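Local coordinates for protein glutathione peroxidase (Hypocrea jecorina, PDB 6VPD) that probably reduces hydroperoxides to alcohols with thioredoxin as electron donor, acting as a thioredoxin peroxidase of the glutathione peroxidase family, at residues G49-V54 against K157-R162; K136-E141 against G164-R169. All coordinates share one frame; numbering follows the deposited sequence.

Contact 1. Residues G49-V54 against K157-R162; sequences GKVVLV and KFLIGR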
# COMPACT_ATOMS: atom_id res chain seq x y z
N GLY A 49 -25.96 15.58 3.69
CA GLY A 49 -25.78 16.13 5.02
C GLY A 49 -25.16 15.20 6.03
O GLY A 49 -25.11 15.54 7.22
N LYS A 50 -24.69 14.02 5.60
CA LYS A 50 -24.01 13.07 6.47
C LYS A 50 -22.54 12.98 6.08
O LYS A 50 -22.12 13.46 5.03
CB LYS A 50 -24.65 11.68 6.38
CG LYS A 50 -26.17 11.67 6.34
CD LYS A 50 -26.76 12.00 7.69
CE LYS A 50 -28.22 11.55 7.78
NZ LYS A 50 -28.30 10.08 7.66
N VAL A 51 -21.76 12.35 6.96
CA VAL A 51 -20.34 12.13 6.73
C VAL A 51 -20.20 10.72 6.17
O VAL A 51 -20.71 9.76 6.78
CB VAL A 51 -19.53 12.31 8.02
CG1 VAL A 51 -18.06 11.98 7.81
CG2 VAL A 51 -19.69 13.74 8.53
N VAL A 52 -19.56 10.59 5.01
CA VAL A 52 -19.48 9.35 4.26
C VAL A 52 -18.01 8.97 4.06
O VAL A 52 -17.19 9.81 3.67
CB VAL A 52 -20.19 9.45 2.89
CG1 VAL A 52 -20.22 8.09 2.21
CG2 VAL A 52 -21.59 10.03 3.03
N LEU A 53 -17.69 7.71 4.30
CA LEU A 53 -16.36 7.18 4.05
C LEU A 53 -16.48 6.17 2.92
O LEU A 53 -17.17 5.16 3.06
CB LEU A 53 -15.76 6.55 5.30
CG LEU A 53 -14.32 6.09 5.02
CD1 LEU A 53 -13.32 7.26 5.02
CD2 LEU A 53 -13.88 4.98 5.92
N VAL A 54 -15.83 6.45 1.79
CA VAL A 54 -15.94 5.65 0.59
C VAL A 54 -14.69 4.81 0.52
O VAL A 54 -13.58 5.33 0.69
CB VAL A 54 -16.09 6.53 -0.67
CG1 VAL A 54 -16.03 5.69 -1.92
CG2 VAL A 54 -17.39 7.34 -0.65
N LYS A 157 -9.29 4.99 0.86
CA LYS A 157 -10.46 5.59 1.50
C LYS A 157 -10.59 7.06 1.10
O LYS A 157 -9.59 7.78 1.04
CB LYS A 157 -10.37 5.50 3.03
CG LYS A 157 -10.16 4.11 3.57
CD LYS A 157 -8.70 3.84 3.88
CE LYS A 157 -8.55 2.59 4.74
NZ LYS A 157 -7.28 1.84 4.44
N PHE A 158 -11.82 7.50 0.83
CA PHE A 158 -12.15 8.93 0.69
C PHE A 158 -13.19 9.32 1.73
O PHE A 158 -14.17 8.59 1.94
CB PHE A 158 -12.72 9.28 -0.67
CG PHE A 158 -11.84 8.96 -1.82
CD1 PHE A 158 -11.76 7.66 -2.31
CD2 PHE A 158 -11.16 9.98 -2.50
CE1 PHE A 158 -10.97 7.38 -3.43
CE2 PHE A 158 -10.37 9.70 -3.62
CZ PHE A 158 -10.26 8.39 -4.07
N LEU A 159 -13.02 10.48 2.34
CA LEU A 159 -13.92 10.99 3.36
C LEU A 159 -14.74 12.15 2.78
O LEU A 159 -14.16 13.14 2.31
CB LEU A 159 -13.14 11.43 4.58
CG LEU A 159 -13.95 11.96 5.76
CD1 LEU A 159 -14.92 10.89 6.22
CD2 LEU A 159 -13.02 12.42 6.89
N ILE A 160 -16.07 12.02 2.81
CA ILE A 160 -17.00 13.03 2.32
C ILE A 160 -17.56 13.81 3.50
O ILE A 160 -18.22 13.22 4.38
CB ILE A 160 -18.15 12.42 1.50
CG1 ILE A 160 -17.69 11.40 0.44
CG2 ILE A 160 -18.95 13.55 0.88
CD1 ILE A 160 -16.66 11.89 -0.53
N GLY A 161 -17.36 15.13 3.52
CA GLY A 161 -17.96 15.97 4.53
C GLY A 161 -19.45 16.17 4.29
O GLY A 161 -19.99 15.84 3.23
N ARG A 162 -20.13 16.72 5.30
CA ARG A 162 -21.58 16.86 5.24
C ARG A 162 -22.02 17.67 4.02
O ARG A 162 -23.13 17.48 3.51
CB ARG A 162 -22.12 17.51 6.51
CG ARG A 162 -21.91 16.72 7.79
CD ARG A 162 -22.79 17.33 8.88
NE ARG A 162 -22.60 16.75 10.20
CZ ARG A 162 -23.44 15.88 10.78
NH1 ARG A 162 -24.53 15.46 10.13
NH2 ARG A 162 -23.20 15.43 12.00

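Contact 2. Residues K136-E141 against G164-R169; sequences KWLKKE and GKVIGR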
# COMPACT_ATOMS: atom_id res chain seq x y z
N LYS A 136 -14.18 8.73 -10.97
CA LYS A 136 -13.51 9.76 -11.75
C LYS A 136 -13.56 11.10 -11.02
O LYS A 136 -12.56 11.84 -10.96
CB LYS A 136 -14.14 9.86 -13.14
CG LYS A 136 -13.80 8.67 -14.03
CD LYS A 136 -14.26 8.88 -15.46
CE LYS A 136 -14.13 7.57 -16.28
NZ LYS A 136 -14.56 7.73 -17.69
N TRP A 137 -14.69 11.41 -10.38
CA TRP A 137 -14.81 12.65 -9.63
C TRP A 137 -13.96 12.61 -8.36
O TRP A 137 -13.20 13.55 -8.09
CB TRP A 137 -16.28 12.91 -9.30
CG TRP A 137 -16.53 14.15 -8.52
CD1 TRP A 137 -16.61 15.43 -9.00
CD2 TRP A 137 -16.76 14.23 -7.11
NE1 TRP A 137 -16.88 16.30 -7.98
CE2 TRP A 137 -16.98 15.59 -6.80
CE3 TRP A 137 -16.83 13.29 -6.08
CZ2 TRP A 137 -17.24 16.03 -5.51
CZ3 TRP A 137 -17.07 13.73 -4.80
CH2 TRP A 137 -17.27 15.08 -4.52
N LEU A 138 -14.08 11.54 -7.55
CA LEU A 138 -13.29 11.44 -6.31
C LEU A 138 -11.80 11.61 -6.57
O LEU A 138 -11.09 12.25 -5.78
CB LEU A 138 -13.53 10.08 -5.64
CG LEU A 138 -14.86 9.85 -4.91
CD1 LEU A 138 -14.91 8.46 -4.31
CD2 LEU A 138 -15.13 10.89 -3.85
N LYS A 139 -11.30 11.07 -7.68
CA LYS A 139 -9.86 11.07 -7.93
C LYS A 139 -9.35 12.46 -8.32
O LYS A 139 -8.32 12.91 -7.79
CB LYS A 139 -9.53 10.02 -9.00
CG LYS A 139 -9.44 8.58 -8.43
CD LYS A 139 -9.95 7.51 -9.39
CE LYS A 139 -9.09 7.34 -10.60
NZ LYS A 139 -9.86 6.70 -11.69
N LYS A 140 -10.05 13.16 -9.22
CA LYS A 140 -9.74 14.55 -9.54
C LYS A 140 -9.86 15.44 -8.31
O LYS A 140 -9.01 16.31 -8.09
CB LYS A 140 -10.68 15.09 -10.62
CG LYS A 140 -10.49 14.49 -12.01
CD LYS A 140 -9.17 14.93 -12.62
CE LYS A 140 -8.94 14.26 -13.96
NZ LYS A 140 -7.55 14.50 -14.45
N GLU A 141 -10.92 15.26 -7.53
CA GLU A 141 -11.19 16.16 -6.40
C GLU A 141 -10.15 16.04 -5.30
O GLU A 141 -9.92 17.00 -4.56
CB GLU A 141 -12.58 15.89 -5.84
CG GLU A 141 -13.66 16.45 -6.74
CD GLU A 141 -13.53 17.97 -6.95
OE1 GLU A 141 -13.49 18.42 -8.12
OE2 GLU A 141 -13.45 18.71 -5.93
N GLY A 164 -20.56 17.44 1.08
CA GLY A 164 -20.32 16.67 -0.12
C GLY A 164 -19.01 16.91 -0.84
O GLY A 164 -18.84 16.43 -1.97
N LYS A 165 -18.07 17.64 -0.25
CA LYS A 165 -16.74 17.79 -0.81
C LYS A 165 -15.83 16.71 -0.23
O LYS A 165 -15.99 16.30 0.92
CB LYS A 165 -16.15 19.17 -0.50
CG LYS A 165 -17.11 20.33 -0.63
CD LYS A 165 -17.19 20.91 -2.05
CE LYS A 165 -17.87 22.31 -2.02
NZ LYS A 165 -19.34 22.25 -2.29
N VAL A 166 -14.86 16.27 -1.03
CA VAL A 166 -13.89 15.31 -0.53
C VAL A 166 -12.95 16.02 0.42
O VAL A 166 -12.26 16.97 0.04
CB VAL A 166 -13.12 14.65 -1.68
CG1 VAL A 166 -12.13 13.62 -1.15
CG2 VAL A 166 -14.10 14.02 -2.64
N ILE A 167 -12.92 15.58 1.68
CA ILE A 167 -12.07 16.20 2.68
C ILE A 167 -10.85 15.37 3.02
O ILE A 167 -9.99 15.84 3.76
CB ILE A 167 -12.85 16.55 3.97
CG1 ILE A 167 -13.33 15.30 4.68
CG2 ILE A 167 -14.06 17.44 3.66
CD1 ILE A 167 -14.44 15.59 5.69
N GLY A 168 -10.73 14.15 2.49
CA GLY A 168 -9.59 13.32 2.86
C GLY A 168 -9.40 12.11 1.97
O GLY A 168 -10.38 11.50 1.54
N ARG A 169 -8.16 11.75 1.67
CA ARG A 169 -7.87 10.50 0.99
C ARG A 169 -6.70 9.82 1.68
O ARG A 169 -5.69 10.47 1.97
CB ARG A 169 -7.53 10.75 -0.48
CG ARG A 169 -7.09 9.52 -1.24
CD ARG A 169 -6.91 9.87 -2.70
NE ARG A 169 -6.45 8.75 -3.48
CZ ARG A 169 -6.41 8.73 -4.81
NH1 ARG A 169 -6.82 9.80 -5.51
NH2 ARG A 169 -5.96 7.65 -5.43

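Contact 1. Residues G49-V54 against K157-R162
Val52 and Ile160 form a hydrogen-bonded antiparallel pair: Val52 N reaches Ile160 O at 3.0 Å, and Ile160 N returns to Val52 O. Two residues on, Val54 and Phe158 repeat the pattern, with Val54 N 2.7 Å from Phe158 O and Phe158 N 2.8 Å from Val54 O. Between these two hydrogen-bonded pairs lies the non-hydrogen-bonded pair Leu53–Leu159, and the short strand axes run at 166° to one another. Val52 CB meets Ile160 CB at 3.9 Å on the face shared with Val54 and Phe158, which Leu138 and Tyr135 of helix 133-141 and Phe29 cover. On the opposite face, Leu159 CD1 touches Val51 CG1 at 3.7 Å; chi1 of Leu159 (-179°) sets CG anti to the nitrogen, and chi2 then brings CD1 nearer the other strand. Helix 176-188 covers this side. The packing gives way to a polar, partly exposed end where 49-54 enters its strand and 157-162 leaves its own. There the extended Arg162 chain brings NH1 to Gly49 O at 3.0 Å, close to the guanidinium plane and with an N-H...O angle of 153°, while NH2 takes Asp84 in a salt bridge and the Ile187 carbonyl. Such antiparallel pairing of two inner strands, between helices on both faces, belongs to the central mixed sheet of the thioredoxin fold.

Contact 2. Residues K136-E141 against G164-R169
Arg169, whose NH1 lies 4.1 Å from CG of Lys139, has its guanidinium gripped at all three nitrogens by groups beyond the two segments: NE by Glu156 in a salt bridge, NH1 by the Lys142 carbonyl and NH2 by that of Glu149. This grip fixes the far end of an extended chain, which crosses Lys139 obliquely. The remaining interface is chiefly apolar and centres on Val166 CG2. This methyl meets Leu138 CD2 at 3.5 Å, Trp137 CZ3 at 3.7 Å and Glu141 CB at 4.0 Å, so one branch is held between three helix residues. Leu138 crosses Val166 at about a right angle. The indole of Trp137, with CG anti to the backbone nitrogen (chi1 180°), ends beside the turn before the strand, where CH2 comes within 3.3 Å of Gly164 O, edge-on and near the ring plane. Glu141 CG lies over one indole face, offset toward the rim, and Phe32 meets the same ring with planes at about 45°. The axes of helix 136-141 and strand 166-169 cross at -81° and come within 9.4 Å. A classic beta bulge sets Ile167 and Gly168 opposite the single Leu159 of the neighbouring strand. Helix 133-141 thus crosses, almost at a right angle, the strand outermost within this chain in the thioredoxin-fold sheet.

Both contacts reach one mixed sheet, but at different depths. Contact 1, a buried contact, joins inner strands near the centre of the chain, buries 609 Å² and owes its register to backbone bonding; contact 2, partly buried, sets helix 133-141 on the edge strand within this chain, buries 273 Å² and depends mainly on side-chain packing. Strand 157-160 of contact 1 pairs with strand 166-170 of contact 2: Leu159 O lies 2.8 Å from Ile167 N, and Leu159 N 2.9 Å from Gly168 O, probable hydrogen bonds. Phe158 CE2 also packs on Leu138 O and Arg169 CD. Each contact includes a partly exposed arginine with polar partners elsewhere; Arg162 also bonds across its contact, whereas Arg169 bonds outside its own.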